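Long-range contact in putative phage capsid protein (Corynebacterium diphtheriae NCTC 13129, PDB 2R9I), which is of unknown function but is probably a phage capsid protein, here represented by its N-terminal domain: residues L16-A20 against I46-I50. Numbering follows the deposited sequence.
Sequences LMDSA and IISEI
Ile50 holds CG1 beside its backbone N and anti to the carbonyl carbon (chi1 -67°), and this sends CD1 across to Leu16, Met17 and Ala20. In Ile46 the same first torsion places CG2 anti to the backbone N, where it meets Ala20. The two isoleucines, one helical turn apart, form the apolar seam of a helical hairpin, in which helix 6-26 packs antiparallel against helix 33-71. The axes of the two short segments run 159° apart in direction and approach to 9.3 Å. In backbone register, Leu16 lies across from Ile50 and Ala20 from Ile46. CB of Leu16 lies 3.5 Å from CG1 of Ile50. Leu16 CD2 lies 4.3 Å from Glu49 O, at the margin of the contact. Met17 CG reaches Ile50 CD1 at 4.1 Å, and the two side chains cross at about a right angle. The Ala20 methyl touches both isoleucines, with CB 3.7 Å from Ile46 CG2 and 4.0 Å from Ile50 CD1. No hydrogen bond joins the segments, so apolar packing carries the contact. Ser19 instead turns OG back to the carbonyl of Asn15 in its own helix, and Ile46 CD1 packs near that hydroxyl. Ala20 N donates to Leu16 O within its helix, and Ile46 CG2 rests 3.4 Å from the same Leu16 O.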
loop_
_atom_site.group_PDB
_atom_site.type_symbol
_atom_site.label_atom_id
_atom_site.label_comp_id
_atom_site.label_asym_id
_atom_site.label_seq_id
_atom_site.Cartn_x
_atom_site.Cartn_y
_atom_site.Cartn_z
ATOM N N LEU A 16 -0.362 4.907 -3.938
ATOM C CA LEU A 16 -1.241 4.907 -2.827
ATOM C C LEU A 16 -0.660 5.690 -1.691
ATOM O O LEU A 16 -1.361 6.336 -0.979
ATOM C CB LEU A 16 -1.488 3.482 -2.396
ATOM C CG LEU A 16 -2.762 2.808 -2.861
ATOM C CD1 LEU A 16 -3.333 3.485 -4.038
ATOM C CD2 LEU A 16 -2.495 1.403 -3.161
HETATM N N MSE A 17 0.635 5.618 -1.508
HETATM C CA MSE A 17 1.269 6.296 -0.412
HETATM C C MSE A 17 1.266 7.752 -0.711
HETATM O O MSE A 17 1.029 8.565 0.128
HETATM C CB MSE A 17 2.694 5.830 -0.319
HETATM C CG MSE A 17 2.912 4.891 0.778
HETATM SE SE MSE A 17 2.874 5.943 2.289
HETATM C CE MSE A 17 2.849 4.643 3.641
ATOM N N ASP A 18 1.567 8.066 -1.942
ATOM C CA ASP A 18 1.530 9.459 -2.434
ATOM C C ASP A 18 0.139 10.046 -2.200
ATOM O O ASP A 18 0.009 11.145 -1.626
ATOM C CB ASP A 18 1.925 9.499 -3.937
ATOM C CG ASP A 18 2.201 10.934 -4.473
ATOM O OD1 ASP A 18 3.372 11.380 -4.460
ATOM O OD2 ASP A 18 1.271 11.614 -4.948
ATOM N N SER A 19 -0.917 9.309 -2.580
ATOM C CA SER A 19 -2.255 9.878 -2.462
ATOM C C SER A 19 -2.786 9.970 -1.031
ATOM O O SER A 19 -3.596 10.878 -0.725
ATOM C CB SER A 19 -3.253 9.245 -3.426
ATOM O OG SER A 19 -3.486 7.933 -3.090
ATOM N N ALA A 20 -2.325 9.063 -0.167
ATOM C CA ALA A 20 -2.598 9.136 1.276
ATOM C C ALA A 20 -1.953 10.386 1.862
ATOM O O ALA A 20 -2.494 11.007 2.792
ATOM C CB ALA A 20 -2.070 7.920 1.983
ATOM N N ILE A 46 -7.366 4.485 2.323
ATOM C CA ILE A 46 -6.225 4.404 1.445
ATOM C C ILE A 46 -5.134 3.668 2.183
ATOM O O ILE A 46 -4.561 2.736 1.632
ATOM C CB ILE A 46 -5.754 5.781 1.013
ATOM C CG1 ILE A 46 -6.840 6.444 0.147
ATOM C CG2 ILE A 46 -4.455 5.669 0.260
ATOM C CD1 ILE A 46 -6.493 7.899 -0.231
ATOM N N ILE A 47 -4.872 4.020 3.441
ATOM C CA ILE A 47 -3.811 3.276 4.145
ATOM C C ILE A 47 -4.131 1.773 4.254
ATOM O O ILE A 47 -3.251 0.921 4.146
ATOM C CB ILE A 47 -3.299 3.906 5.527
ATOM C CG1 ILE A 47 -3.941 3.248 6.730
ATOM C CG2 ILE A 47 -3.330 5.463 5.567
ATOM C CD1 ILE A 47 -3.216 1.980 7.121
ATOM N N SER A 48 -5.394 1.446 4.443
ATOM C CA SER A 48 -5.780 0.042 4.462
ATOM C C SER A 48 -5.397 -0.668 3.154
ATOM O O SER A 48 -5.036 -1.846 3.145
ATOM C CB SER A 48 -7.276 -0.061 4.691
ATOM O OG SER A 48 -7.601 -1.386 4.987
ATOM N N GLU A 49 -5.463 0.064 2.052
ATOM C CA GLU A 49 -5.092 -0.497 0.751
ATOM C C GLU A 49 -3.581 -0.608 0.555
ATOM O O GLU A 49 -3.126 -1.577 -0.073
ATOM C CB GLU A 49 -5.711 0.305 -0.406
ATOM C CG GLU A 49 -7.198 0.127 -0.569
ATOM C CD GLU A 49 -7.659 -1.329 -0.703
ATOM O OE1 GLU A 49 -6.832 -2.240 -1.021
ATOM O OE2 GLU A 49 -8.879 -1.562 -0.485
ATOM N N ILE A 50 -2.828 0.378 1.059
ATOM C CA ILE A 50 -1.374 0.306 1.122
ATOM C C ILE A 50 -0.940 -0.964 1.856
ATOM O O ILE A 50 -0.138 -1.730 1.319
ATOM C CB ILE A 50 -0.729 1.535 1.810
ATOM C CG1 ILE A 50 -0.920 2.799 0.975
ATOM C CG2 ILE A 50 0.755 1.313 2.022
ATOM C CD1 ILE A 50 -0.955 4.087 1.789
#